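Local coordinates for protein branched-chain alpha-ketoacid decarboxylase (Lactococcus lactis, PDB 2VBF) that probably decarboxylates branched-chain and aromatic alpha-keto acids to aldehydes, using thiamine diphosphate and a magnesium ion, at residues N281-E286 with A313-L318; E286-N291 with Q361-Q366; A296-M301 with I332-V337; R486-P491 with L564-N569. All coordinates share one frame; numbering follows the deposited sequence.

Contact 1: N281-E286 with A313-L318; sequences NGKLSE and AFTHHL
A loop-to-loop contact ties Lys283 and Gly282 to Thr315 in the central domain of this thiamine diphosphate enzyme, a domain built round a mixed beta sheet. Segment 281-286 is the turn that leads from edge strand 276-279 into helix 287-295; segment 313-318 belongs to the long loop between strands 298-302 and 323-326. One hydrogen bond crosses between them: the backbone N of Lys283 donates to Thr315 OG1 at 2.8 Å, nearly straight at 170°. The threonine hydroxyl can be met there because its chi1 of 56° sets OG1 between the backbone N and the carbonyl carbon, facing the turn; OG1 also lies within hydrogen-bonding range of the carbonyl oxygens of Thr311 and Gly312, its single proton serving one of them at a time.

The aliphatic part of Lys283 then runs obliquely over the threonine, CD lying 3.7 Å from Thr315 CG2, before the extended chain carries the ammonium group away. Gly282 passes close by with positive phi, its CA 3.8 Å from His316 N; a beta carbon at this position would collide with Thr315 OG1. Behind this, Ser285 braces the turn from within. Its hydroxyl receives the N-H of Asn281 and donates to Gly282 O at 2.7 Å, a carbonyl oxygen that also accepts from Ser285 N.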
loop_
_atom_site.group_PDB
_atom_site.type_symbol
_atom_site.label_atom_id
_atom_site.label_comp_id
_atom_site.label_asym_id
_atom_site.label_seq_id
_atom_site.Cartn_x
_atom_site.Cartn_y
_atom_site.Cartn_z
ATOM N N ASN A 281 7.275 -29.385 -10.685
ATOM C CA ASN A 281 8.063 -28.329 -10.054
ATOM C C ASN A 281 9.553 -28.658 -10.129
ATOM O O ASN A 281 10.235 -28.739 -9.113
ATOM C CB ASN A 281 7.594 -28.136 -8.612
ATOM C CG ASN A 281 8.099 -26.844 -7.970
ATOM O OD1 ASN A 281 8.552 -25.916 -8.641
ATOM N ND2 ASN A 281 8.001 -26.783 -6.643
ATOM N N GLY A 282 10.040 -28.836 -11.355
ATOM C CA GLY A 282 11.440 -29.169 -11.600
ATOM C C GLY A 282 11.898 -30.365 -10.786
ATOM O O GLY A 282 11.165 -31.345 -10.633
ATOM N N LYS A 283 13.108 -30.280 -10.240
ATOM C CA LYS A 283 13.685 -31.411 -9.507
ATOM C C LYS A 283 12.944 -31.743 -8.209
ATOM O O LYS A 283 13.109 -32.842 -7.682
ATOM C CB LYS A 283 15.183 -31.200 -9.234
ATOM C CG LYS A 283 15.511 -30.331 -8.029
ATOM C CD LYS A 283 17.008 -30.150 -7.881
ATOM C CE LYS A 283 17.358 -29.419 -6.592
ATOM N NZ LYS A 283 18.843 -29.288 -6.432
ATOM N N LEU A 284 12.111 -30.820 -7.722
ATOM C CA LEU A 284 11.298 -31.047 -6.525
ATOM C C LEU A 284 9.973 -31.771 -6.812
ATOM O O LEU A 284 9.181 -31.991 -5.896
ATOM C CB LEU A 284 11.009 -29.720 -5.817
ATOM C CG LEU A 284 12.229 -28.885 -5.396
ATOM C CD1 LEU A 284 11.779 -27.646 -4.637
ATOM C CD2 LEU A 284 13.198 -29.693 -4.559
ATOM N N SER A 285 9.736 -32.130 -8.070
ATOM C CA SER A 285 8.556 -32.901 -8.446
ATOM C C SER A 285 8.593 -34.293 -7.828
ATOM O O SER A 285 9.663 -34.842 -7.581
ATOM C CB SER A 285 8.475 -33.074 -9.962
ATOM O OG SER A 285 8.530 -31.846 -10.649
ATOM N N GLU A 286 7.420 -34.865 -7.602
ATOM C CA GLU A 286 7.326 -36.290 -7.296
ATOM C C GLU A 286 8.046 -37.055 -8.417
ATOM O O GLU A 286 7.945 -36.683 -9.591
ATOM C CB GLU A 286 5.863 -36.704 -7.169
ATOM C CG GLU A 286 5.640 -38.123 -6.680
ATOM C CD GLU A 286 5.608 -39.143 -7.796
ATOM O OE1 GLU A 286 4.939 -38.877 -8.827
ATOM O OE2 GLU A 286 6.240 -40.213 -7.629
ATOM N N ALA A 313 13.405 -23.741 -8.607
ATOM C CA ALA A 313 14.557 -22.860 -8.867
ATOM C C ALA A 313 15.270 -23.196 -10.181
ATOM O O ALA A 313 16.499 -23.362 -10.226
ATOM C CB ALA A 313 15.540 -22.856 -7.677
ATOM N N PHE A 314 14.471 -23.287 -11.243
ATOM C CA PHE A 314 14.951 -23.482 -12.604
ATOM C C PHE A 314 15.662 -24.827 -12.791
ATOM O O PHE A 314 16.638 -24.916 -13.531
ATOM C CB PHE A 314 15.864 -22.323 -13.016
ATOM C CG PHE A 314 15.243 -20.953 -12.818
ATOM C CD1 PHE A 314 14.142 -20.565 -13.559
ATOM C CD2 PHE A 314 15.767 -20.060 -11.896
ATOM C CE1 PHE A 314 13.581 -19.299 -13.403
ATOM C CE2 PHE A 314 15.208 -18.790 -11.734
ATOM C CZ PHE A 314 14.109 -18.420 -12.484
ATOM N N THR A 315 15.150 -25.870 -12.138
ATOM C CA THR A 315 15.693 -27.229 -12.283
ATOM C C THR A 315 14.810 -28.125 -13.173
ATOM O O THR A 315 14.905 -29.348 -13.117
ATOM C CB THR A 315 15.882 -27.904 -10.907
ATOM O OG1 THR A 315 14.651 -27.908 -10.181
ATOM C CG2 THR A 315 16.954 -27.175 -10.080
ATOM N N HIS A 316 13.954 -27.496 -13.975
ATOM C CA HIS A 316 13.132 -28.175 -14.978
ATOM C C HIS A 316 13.973 -28.678 -16.153
ATOM O O HIS A 316 15.075 -28.177 -16.408
ATOM C CB HIS A 316 12.039 -27.230 -15.496
ATOM C CG HIS A 316 12.571 -25.961 -16.098
ATOM N ND1 HIS A 316 13.207 -24.995 -15.348
ATOM C CD2 HIS A 316 12.559 -25.501 -17.371
ATOM C CE1 HIS A 316 13.569 -23.998 -16.134
ATOM N NE2 HIS A 316 13.190 -24.279 -17.367
ATOM N N HIS A 317 13.453 -29.683 -16.850
ATOM C CA HIS A 317 14.079 -30.204 -18.063
ATOM C C HIS A 317 12.991 -30.384 -19.108
ATOM O O HIS A 317 12.388 -31.443 -19.204
ATOM C CB HIS A 317 14.765 -31.539 -17.785
ATOM C CG HIS A 317 15.860 -31.453 -16.774
ATOM N ND1 HIS A 317 17.114 -30.965 -17.073
ATOM C CD2 HIS A 317 15.894 -31.799 -15.464
ATOM C CE1 HIS A 317 17.870 -31.009 -15.990
ATOM N NE2 HIS A 317 17.154 -31.512 -15.000
ATOM N N LEU A 318 12.739 -29.325 -19.871
ATOM C CA LEU A 318 11.687 -29.323 -20.871
ATOM C C LEU A 318 12.338 -28.977 -22.203
ATOM O O LEU A 318 12.766 -27.848 -22.412
ATOM C CB LEU A 318 10.585 -28.311 -20.512
ATOM C CG LEU A 318 9.887 -28.505 -19.160
ATOM C CD1 LEU A 318 8.997 -27.305 -18.822
ATOM C CD2 LEU A 318 9.077 -29.810 -19.145
#

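Contact 2: E286-N291 with Q361-Q366; sequences EISLKN and QYIDKQ
The capped N-terminus of helix 287-295 meets an extended loop here, with Ile363 pressed against Ser288, Leu289 and the carboxylate of the N-cap residue Glu286. Ile363 CD1 does most of the touching: it lies 3.4 Å from Ser288 OG and 3.8 Å from Leu289 CB, and also approaches Glu286 OE1. With chi1 at 62°, CG1 sits between the backbone N and the carbonyl carbon, which directs CD1 at the first turn of the helix, while CG2 packs near Ser288 O.

Glu286 folds back at chi2 (-88°) to cap this turn. OE2 accepts from Ser288 N at 2.9 Å and OE1 from Leu289 N, both N-H groups coming from above the carboxylate plane; the Ser288 hydroxyl instead meets the syn lone pair of OE1, with OG 2.6 Å away. Three bonds thus fix the carboxylate at the helix end, where the N-H groups of the first turn would probably favour its negative charge. A water bridges the segments, donating to Ser288 OG and to Asp364 O. An alanine in place of Ser288 would remove the hydroxyl, which would probably leave the water without one of its two acceptors and the carboxylate less firmly fixed.

Further out, Ile363 and Leu289 both reach Leu277 of strand 276-279, so the loop lies across the helix start and an outermost strand of the central sheet.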
loop_
_atom_site.group_PDB
_atom_site.type_symbol
_atom_site.label_atom_id
_atom_site.label_comp_id
_atom_site.label_asym_id
_atom_site.label_seq_id
_atom_site.Cartn_x
_atom_site.Cartn_y
_atom_site.Cartn_z
ATOM N N GLU A 286 7.420 -34.865 -7.602
ATOM C CA GLU A 286 7.326 -36.290 -7.296
ATOM C C GLU A 286 8.046 -37.055 -8.417
ATOM O O GLU A 286 7.945 -36.683 -9.591
ATOM C CB GLU A 286 5.863 -36.704 -7.169
ATOM C CG GLU A 286 5.640 -38.123 -6.680
ATOM C CD GLU A 286 5.608 -39.143 -7.796
ATOM O OE1 GLU A 286 4.939 -38.877 -8.827
ATOM O OE2 GLU A 286 6.240 -40.213 -7.629
ATOM N N ILE A 287 8.788 -38.099 -8.050
ATOM C CA ILE A 287 9.698 -38.781 -8.983
ATOM C C ILE A 287 9.008 -39.370 -10.234
ATOM O O ILE A 287 9.473 -39.147 -11.361
ATOM C CB ILE A 287 10.583 -39.846 -8.245
ATOM C CG1 ILE A 287 11.687 -40.382 -9.151
ATOM C CG2 ILE A 287 9.736 -40.968 -7.652
ATOM C CD1 ILE A 287 12.719 -39.351 -9.495
ATOM N N SER A 288 7.902 -40.096 -10.062
ATOM C CA SER A 288 7.215 -40.651 -11.242
ATOM C C SER A 288 6.706 -39.549 -12.176
ATOM O O SER A 288 6.789 -39.690 -13.391
ATOM C CB SER A 288 6.087 -41.611 -10.867
ATOM O OG SER A 288 4.962 -40.938 -10.336
ATOM N N LEU A 289 6.183 -38.458 -11.609
ATOM C CA LEU A 289 5.743 -37.311 -12.412
ATOM C C LEU A 289 6.905 -36.677 -13.186
ATOM O O LEU A 289 6.818 -36.454 -14.393
ATOM C CB LEU A 289 5.062 -36.269 -11.512
ATOM C CG LEU A 289 4.397 -35.102 -12.245
ATOM C CD1 LEU A 289 3.231 -34.533 -11.447
ATOM C CD2 LEU A 289 5.408 -34.027 -12.552
ATOM N N LYS A 290 7.987 -36.389 -12.470
ATOM C CA LYS A 290 9.209 -35.858 -13.059
ATOM C C LYS A 290 9.686 -36.700 -14.240
ATOM O O LYS A 290 9.912 -36.198 -15.328
ATOM C CB LYS A 290 10.299 -35.821 -11.998
ATOM C CG LYS A 290 11.506 -35.031 -12.402
ATOM C CD LYS A 290 12.325 -34.664 -11.175
ATOM C CE LYS A 290 13.428 -35.656 -10.861
ATOM N NZ LYS A 290 13.192 -37.027 -11.356
ATOM N N ASN A 291 9.802 -38.000 -14.023
ATOM C CA ASN A 291 10.246 -38.899 -15.074
ATOM C C ASN A 291 9.327 -38.916 -16.299
ATOM O O ASN A 291 9.808 -38.994 -17.430
ATOM C CB ASN A 291 10.368 -40.317 -14.523
ATOM C CG ASN A 291 11.501 -40.467 -13.517
ATOM O OD1 ASN A 291 12.413 -39.630 -13.442
ATOM N ND2 ASN A 291 11.449 -41.545 -12.738
ATOM N N GLN A 361 -0.349 -45.300 -20.387
ATOM C CA GLN A 361 -0.603 -45.217 -18.966
ATOM C C GLN A 361 -0.211 -43.838 -18.461
ATOM O O GLN A 361 0.419 -43.055 -19.175
ATOM C CB GLN A 361 0.206 -46.281 -18.224
ATOM C CG GLN A 361 -0.182 -47.717 -18.568
ATOM C CD GLN A 361 -1.647 -47.999 -18.288
ATOM O OE1 GLN A 361 -2.432 -48.249 -19.212
ATOM N NE2 GLN A 361 -2.032 -47.934 -17.014
ATOM N N TYR A 362 -0.610 -43.548 -17.229
ATOM C CA TYR A 362 -0.219 -42.312 -16.567
ATOM C C TYR A 362 0.797 -42.721 -15.496
ATOM O O TYR A 362 1.710 -43.490 -15.787
ATOM C CB TYR A 362 -1.464 -41.612 -16.013
ATOM C CG TYR A 362 -2.521 -41.408 -17.082
ATOM C CD1 TYR A 362 -2.255 -40.638 -18.214
ATOM C CD2 TYR A 362 -3.778 -42.002 -16.975
ATOM C CE1 TYR A 362 -3.206 -40.454 -19.202
ATOM C CE2 TYR A 362 -4.744 -41.820 -17.958
ATOM C CZ TYR A 362 -4.451 -41.050 -19.071
ATOM O OH TYR A 362 -5.409 -40.870 -20.041
ATOM N N ILE A 363 0.667 -42.190 -14.286
ATOM C CA ILE A 363 1.510 -42.601 -13.178
ATOM C C ILE A 363 0.614 -43.050 -12.041
ATOM O O ILE A 363 -0.543 -42.629 -11.962
ATOM C CB ILE A 363 2.442 -41.443 -12.736
ATOM C CG1 ILE A 363 1.642 -40.238 -12.230
ATOM C CG2 ILE A 363 3.358 -41.024 -13.884
ATOM C CD1 ILE A 363 2.527 -39.086 -11.782
ATOM N N ASP A 364 1.144 -43.905 -11.173
ATOM C CA ASP A 364 0.356 -44.449 -10.073
ATOM C C ASP A 364 -0.052 -43.316 -9.147
ATOM O O ASP A 364 0.787 -42.534 -8.702
ATOM C CB ASP A 364 1.144 -45.510 -9.294
ATOM C CG ASP A 364 1.438 -46.761 -10.123
ATOM O OD1 ASP A 364 1.019 -46.825 -11.302
ATOM O OD2 ASP A 364 2.094 -47.685 -9.589
ATOM N N LYS A 365 -1.350 -43.212 -8.895
ATOM C CA LYS A 365 -1.860 -42.240 -7.942
ATOM C C LYS A 365 -1.823 -42.853 -6.548
ATOM O O LYS A 365 -2.297 -43.973 -6.339
ATOM C CB LYS A 365 -3.288 -41.805 -8.301
ATOM C CG LYS A 365 -3.343 -40.635 -9.293
ATOM C CD LYS A 365 -4.386 -39.589 -8.892
ATOM C CE LYS A 365 -4.214 -38.294 -9.676
ATOM N NZ LYS A 365 -4.502 -38.452 -11.126
ATOM N N GLN A 366 -1.239 -42.119 -5.604
ATOM C CA GLN A 366 -1.189 -42.552 -4.212
ATOM C C GLN A 366 -2.580 -42.446 -3.588
ATOM O O GLN A 366 -3.337 -41.507 -3.873
ATOM C CB GLN A 366 -0.188 -41.707 -3.422
ATOM C CG GLN A 366 0.154 -42.266 -2.049
ATOM C CD GLN A 366 1.292 -41.516 -1.377
ATOM O OE1 GLN A 366 1.646 -40.403 -1.775
ATOM N NE2 GLN A 366 1.874 -42.127 -0.353
HETATM O O HOH W 1 3.200 -42.184 -8.361
#

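Contact 3: A296-M301 with I332-V337; sequences ADFILM and IIFNKV
Phe298 and Phe334 meet rim to rim, and this pair of rings is the whole of the contact. CE1 of Phe298 comes within 3.7 Å of Phe334 CZ, and the neighbouring atoms Phe298 CD1 and Phe334 CE1 are 4.0 Å apart. Neither ring lies over the other: their centroids are 6.0 Å apart and the planes are inclined at 52°, so this is neither an offset stack nor a T-shaped one. The two side chains cross at about a right angle.

Each ring is delivered by its backbone. Phe298 stands near the start of strand 298-302, with CG anti to the backbone N (chi1 171°), and the backbone N of Leu300 lies above one face of its ring, offset toward the rim. Phe334 occupies the second position of a type I' turn, Ile333 to Lys336, with the positive phi such a turn requires. That turn joins strands 331-333 and 336-338 into a beta hairpin, closed by reciprocal backbone bonds between Ile333 and Lys336.

Strand 323-326 runs between strands 298-302 and 331-333, and both phenylalanines touch its Ile324. Both also pack on Ser224 of helix 212-227, which covers this side of the central sheet. Between the two rings the contact is apolar, its hold resting on dispersion and ring burial, with no polar bond to set their angle.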
loop_
_atom_site.group_PDB
_atom_site.type_symbol
_atom_site.label_atom_id
_atom_site.label_comp_id
_atom_site.label_asym_id
_atom_site.label_seq_id
_atom_site.Cartn_x
_atom_site.Cartn_y
_atom_site.Cartn_z
ATOM N N ALA A 296 8.639 -37.406 -21.979
ATOM C CA ALA A 296 7.608 -37.233 -23.004
ATOM C C ALA A 296 8.269 -36.949 -24.350
ATOM O O ALA A 296 9.269 -36.229 -24.400
ATOM C CB ALA A 296 6.652 -36.081 -22.627
ATOM N N ASP A 297 7.735 -37.534 -25.426
ATOM C CA ASP A 297 8.273 -37.294 -26.777
ATOM C C ASP A 297 7.668 -36.073 -27.487
ATOM O O ASP A 297 8.147 -35.667 -28.537
ATOM C CB ASP A 297 8.184 -38.552 -27.658
ATOM C CG ASP A 297 6.777 -39.053 -27.864
ATOM O OD1 ASP A 297 5.818 -38.573 -27.216
ATOM O OD2 ASP A 297 6.636 -39.980 -28.692
ATOM N N PHE A 298 6.624 -35.492 -26.905
ATOM C CA PHE A 298 6.064 -34.231 -27.388
ATOM C C PHE A 298 5.486 -33.491 -26.196
ATOM O O PHE A 298 4.809 -34.095 -25.371
ATOM C CB PHE A 298 4.966 -34.457 -28.430
ATOM C CG PHE A 298 4.212 -33.201 -28.793
ATOM C CD1 PHE A 298 4.875 -32.144 -29.397
ATOM C CD2 PHE A 298 2.855 -33.057 -28.501
ATOM C CE1 PHE A 298 4.212 -30.993 -29.726
ATOM C CE2 PHE A 298 2.180 -31.897 -28.831
ATOM C CZ PHE A 298 2.855 -30.858 -29.442
ATOM N N ILE A 299 5.753 -32.189 -26.116
ATOM C CA ILE A 299 5.244 -31.341 -25.039
ATOM C C ILE A 299 4.450 -30.198 -25.659
ATOM O O ILE A 299 4.971 -29.473 -26.511
ATOM C CB ILE A 299 6.374 -30.728 -24.200
ATOM C CG1 ILE A 299 7.291 -31.816 -23.631
ATOM C CG2 ILE A 299 5.786 -29.852 -23.073
ATOM C CD1 ILE A 299 8.651 -31.308 -23.228
ATOM N N LEU A 300 3.198 -30.054 -25.228
ATOM C CA LEU A 300 2.356 -28.901 -25.568
ATOM C C LEU A 300 2.180 -28.036 -24.314
ATOM O O LEU A 300 1.529 -28.472 -23.340
ATOM C CB LEU A 300 0.993 -29.372 -26.074
ATOM C CG LEU A 300 -0.063 -28.321 -26.443
ATOM C CD1 LEU A 300 0.427 -27.459 -27.616
ATOM C CD2 LEU A 300 -1.401 -28.974 -26.780
ATOM N N MET A 301 2.781 -26.842 -24.310
ATOM C CA MET A 301 2.580 -25.889 -23.208
ATOM C C MET A 301 1.543 -24.844 -23.603
ATOM O O MET A 301 1.650 -24.209 -24.667
ATOM C CB MET A 301 3.875 -25.179 -22.803
ATOM C CG MET A 301 4.995 -26.114 -22.386
ATOM S SD MET A 301 6.054 -25.425 -21.083
ATOM C CE MET A 301 6.581 -23.848 -21.760
ATOM N N ILE A 332 6.111 -20.829 -29.732
ATOM C CA ILE A 332 7.368 -21.416 -30.190
ATOM C C ILE A 332 7.031 -22.812 -30.700
ATOM O O ILE A 332 6.661 -23.688 -29.913
ATOM C CB ILE A 332 8.445 -21.529 -29.082
ATOM C CG1 ILE A 332 8.549 -20.252 -28.241
ATOM C CG2 ILE A 332 9.812 -21.865 -29.697
ATOM C CD1 ILE A 332 9.178 -19.110 -28.928
ATOM N N ILE A 333 7.135 -22.993 -32.016
ATOM C CA ILE A 333 6.761 -24.243 -32.682
ATOM C C ILE A 333 8.056 -24.955 -33.033
ATOM O O ILE A 333 8.692 -24.641 -34.042
ATOM C CB ILE A 333 5.940 -24.010 -33.974
ATOM C CG1 ILE A 333 4.775 -23.050 -33.731
ATOM C CG2 ILE A 333 5.416 -25.326 -34.526
ATOM C CD1 ILE A 333 5.175 -21.614 -33.775
ATOM N N PHE A 334 8.466 -25.894 -32.186
ATOM C CA PHE A 334 9.735 -26.590 -32.380
ATOM C C PHE A 334 10.843 -25.586 -32.720
ATOM O O PHE A 334 11.510 -25.695 -33.757
ATOM C CB PHE A 334 9.591 -27.671 -33.460
ATOM C CG PHE A 334 8.504 -28.661 -33.168
ATOM C CD1 PHE A 334 8.566 -29.445 -32.027
ATOM C CD2 PHE A 334 7.406 -28.799 -34.013
ATOM C CE1 PHE A 334 7.562 -30.364 -31.732
ATOM C CE2 PHE A 334 6.398 -29.705 -33.721
ATOM C CZ PHE A 334 6.478 -30.492 -32.576
ATOM N N ASN A 335 10.990 -24.589 -31.844
ATOM C CA ASN A 335 12.041 -23.557 -31.906
ATOM C C ASN A 335 11.782 -22.388 -32.840
ATOM O O ASN A 335 12.513 -21.413 -32.778
ATOM C CB ASN A 335 13.417 -24.132 -32.280
ATOM C CG ASN A 335 13.865 -25.227 -31.335
ATOM O OD1 ASN A 335 13.930 -25.023 -30.121
ATOM N ND2 ASN A 335 14.172 -26.399 -31.887
ATOM N N LYS A 336 10.742 -22.466 -33.668
ATOM C CA LYS A 336 10.381 -21.356 -34.548
ATOM C C LYS A 336 9.455 -20.415 -33.784
ATOM O O LYS A 336 8.340 -20.792 -33.436
ATOM C CB LYS A 336 9.678 -21.862 -35.811
ATOM C CG LYS A 336 9.362 -20.768 -36.841
ATOM C CD LYS A 336 8.082 -21.072 -37.626
ATOM C CE LYS A 336 7.698 -19.913 -38.534
ATOM N NZ LYS A 336 6.259 -19.941 -38.908
ATOM N N VAL A 337 9.917 -19.189 -33.536
ATOM C CA VAL A 337 9.118 -18.202 -32.813
ATOM C C VAL A 337 8.079 -17.604 -33.750
ATOM O O VAL A 337 8.398 -17.225 -34.885
ATOM C CB VAL A 337 9.979 -17.063 -32.219
ATOM C CG1 VAL A 337 9.096 -16.036 -31.507
ATOM C CG2 VAL A 337 11.022 -17.613 -31.269
#

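Contact 4: R486-P491 with L564-N569; sequences REIHGP and LFAEQN
Ile488, the last residue of helix 483-488, straddles two consecutive residues of the C-terminal helix 556-568, with one branch to each. Its CD1 reaches Phe565, 4.0 Å from both CB and CD2, as the two side chains pass at a slant and the ring leads away from the contact. The other branch, CG2, sits beside the helix backbone at Ala566, 4.0 Å from its N. This division follows from chi1 of -61°, which places CG1 beside the backbone N and CG2 anti to it. Ala566 CB lies 3.5 Å from Ile488 O, and the small methyl lets the helices come close: Ile488 CA and Ala566 CA are 5.2 Å apart.

Ile488 also touches Val484, a thiamine diphosphate-binding residue, and its side chain is about 6 Å from the bound cofactor at the nearest atoms. The second subunit also packs here: its His135 meets the Phe565 ring, and its Asp49 packs on Ile488. An alanine at Ile488 would probably open a gap beside Phe565 and Ala566, leaving the ring less supported on this side. The side-chain packing is apolar; polar bonds lie around it, from Lys563 NZ to Glu487 O between the same helices and from Asn569 and His489 to the second subunit.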
loop_
_atom_site.group_PDB
_atom_site.type_symbol
_atom_site.label_atom_id
_atom_site.label_comp_id
_atom_site.label_asym_id
_atom_site.label_seq_id
_atom_site.Cartn_x
_atom_site.Cartn_y
_atom_site.Cartn_z
ATOM N N ARG A 486 12.682 -17.788 7.819
ATOM C CA ARG A 486 13.609 -18.526 8.692
ATOM C C ARG A 486 14.288 -19.670 7.941
ATOM O O ARG A 486 15.458 -19.961 8.170
ATOM C CB ARG A 486 12.871 -19.101 9.897
ATOM C CG ARG A 486 12.271 -18.077 10.848
ATOM C CD ARG A 486 11.617 -18.798 12.017
ATOM N NE ARG A 486 10.717 -17.963 12.805
ATOM C CZ ARG A 486 11.110 -17.125 13.758
ATOM N NH1 ARG A 486 12.402 -16.989 14.039
ATOM N NH2 ARG A 486 10.210 -16.425 14.434
ATOM N N GLU A 487 13.543 -20.307 7.044
ATOM C CA GLU A 487 14.060 -21.399 6.206
ATOM C C GLU A 487 15.075 -20.947 5.158
ATOM O O GLU A 487 15.964 -21.719 4.780
ATOM C CB GLU A 487 12.899 -22.115 5.500
ATOM C CG GLU A 487 11.968 -22.861 6.431
ATOM C CD GLU A 487 12.615 -24.097 7.050
ATOM O OE1 GLU A 487 13.366 -24.800 6.341
ATOM O OE2 GLU A 487 12.363 -24.364 8.239
ATOM N N ILE A 488 14.936 -19.715 4.671
ATOM C CA ILE A 488 15.859 -19.166 3.671
ATOM C C ILE A 488 17.116 -18.634 4.354
ATOM O O ILE A 488 18.240 -18.992 3.973
ATOM C CB ILE A 488 15.188 -18.029 2.834
ATOM C CG1 ILE A 488 13.970 -18.573 2.072
ATOM C CG2 ILE A 488 16.173 -17.406 1.854
ATOM C CD1 ILE A 488 13.119 -17.505 1.373
ATOM N N HIS A 489 16.921 -17.813 5.385
ATOM C CA HIS A 489 18.030 -17.113 6.038
ATOM C C HIS A 489 17.668 -16.566 7.422
ATOM O O HIS A 489 16.624 -15.935 7.596
ATOM C CB HIS A 489 18.478 -15.948 5.166
ATOM C CG HIS A 489 19.756 -15.320 5.614
ATOM N ND1 HIS A 489 20.986 -15.802 5.225
ATOM C CD2 HIS A 489 20.001 -14.256 6.415
ATOM C CE1 HIS A 489 21.937 -15.065 5.773
ATOM N NE2 HIS A 489 21.366 -14.117 6.498
ATOM N N GLY A 490 18.552 -16.786 8.399
ATOM C CA GLY A 490 18.405 -16.189 9.735
ATOM C C GLY A 490 17.287 -16.772 10.580
ATOM O O GLY A 490 16.447 -16.042 11.087
ATOM N N PRO A 491 17.283 -18.106 10.762
ATOM C CA PRO A 491 16.198 -18.783 11.465
ATOM C C PRO A 491 15.928 -18.259 12.871
ATOM O O PRO A 491 14.795 -18.338 13.331
ATOM C CB PRO A 491 16.668 -20.249 11.528
ATOM C CG PRO A 491 18.137 -20.200 11.282
ATOM C CD PRO A 491 18.313 -19.057 10.320
ATOM N N LEU A 564 17.117 -23.536 -1.847
ATOM C CA LEU A 564 17.328 -23.135 -3.232
ATOM C C LEU A 564 17.175 -21.625 -3.400
ATOM O O LEU A 564 17.917 -21.022 -4.181
ATOM C CB LEU A 564 16.385 -23.892 -4.168
ATOM C CG LEU A 564 16.573 -25.415 -4.154
ATOM C CD1 LEU A 564 15.563 -26.107 -5.070
ATOM C CD2 LEU A 564 18.003 -25.768 -4.555
ATOM N N PHE A 565 16.218 -21.018 -2.688
ATOM C CA PHE A 565 16.132 -19.556 -2.640
ATOM C C PHE A 565 17.422 -18.960 -2.056
ATOM O O PHE A 565 17.952 -17.977 -2.581
ATOM C CB PHE A 565 14.948 -19.082 -1.789
ATOM C CG PHE A 565 13.592 -19.201 -2.461
ATOM C CD1 PHE A 565 13.348 -18.632 -3.710
ATOM C CD2 PHE A 565 12.534 -19.806 -1.790
ATOM C CE1 PHE A 565 12.083 -18.727 -4.308
ATOM C CE2 PHE A 565 11.270 -19.891 -2.372
ATOM C CZ PHE A 565 11.051 -19.349 -3.641
ATOM N N ALA A 566 17.917 -19.561 -0.975
ATOM C CA ALA A 566 19.142 -19.104 -0.324
ATOM C C ALA A 566 20.308 -19.120 -1.310
ATOM O O ALA A 566 21.103 -18.180 -1.374
ATOM C CB ALA A 566 19.458 -19.984 0.885
ATOM N N GLU A 567 20.384 -20.190 -2.093
ATOM C CA GLU A 567 21.448 -20.384 -3.073
ATOM C C GLU A 567 21.356 -19.353 -4.204
ATOM O O GLU A 567 22.371 -18.847 -4.697
ATOM C CB GLU A 567 21.337 -21.805 -3.617
ATOM C CG GLU A 567 22.413 -22.245 -4.577
ATOM C CD GLU A 567 22.361 -23.753 -4.794
ATOM O OE1 GLU A 567 21.453 -24.227 -5.523
ATOM O OE2 GLU A 567 23.211 -24.462 -4.203
ATOM N N GLN A 568 20.125 -19.030 -4.591
ATOM C CA GLN A 568 19.869 -18.035 -5.632
ATOM C C GLN A 568 20.369 -16.648 -5.236
ATOM O O GLN A 568 20.692 -15.817 -6.098
ATOM C CB GLN A 568 18.364 -17.996 -5.932
ATOM C CG GLN A 568 17.971 -17.034 -7.036
ATOM C CD GLN A 568 16.578 -17.304 -7.562
ATOM O OE1 GLN A 568 16.425 -17.890 -8.635
ATOM N NE2 GLN A 568 15.556 -16.888 -6.810
ATOM N N ASN A 569 20.433 -16.397 -3.934
ATOM C CA ASN A 569 20.889 -15.103 -3.413
ATOM C C ASN A 569 22.379 -15.068 -3.057
ATOM O O ASN A 569 22.853 -14.083 -2.483
ATOM C CB ASN A 569 20.046 -14.708 -2.195
ATOM C CG ASN A 569 18.595 -14.399 -2.563
ATOM O OD1 ASN A 569 18.305 -13.963 -3.680
ATOM N ND2 ASN A 569 17.687 -14.614 -1.621
#

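Overall arrangement
Contacts 1, 2 and 3 all involve the central sheet domain, whereas contact 4 lies by the cofactor at the subunit interface. Contacts 1 and 2 share Glu286 and touch through Lys290, so the turn and the helix it feeds are held by different loops. Contact 1 also reaches contact 4, where Phe314 and Ala313 pack on Gln568 and Leu564, joining the central domain to the C-terminal helix; contacts 3 and 4 are about 17 Å apart at their nearest atoms. None is wholly core: each mixes buried with more exposed residues. Contact 1 rests on a direct hydrogen bond to a hydroxyl, contact 2 adds a water bridge to isoleucine packing, and contacts 3 and 4 depend mainly on apolar side chains.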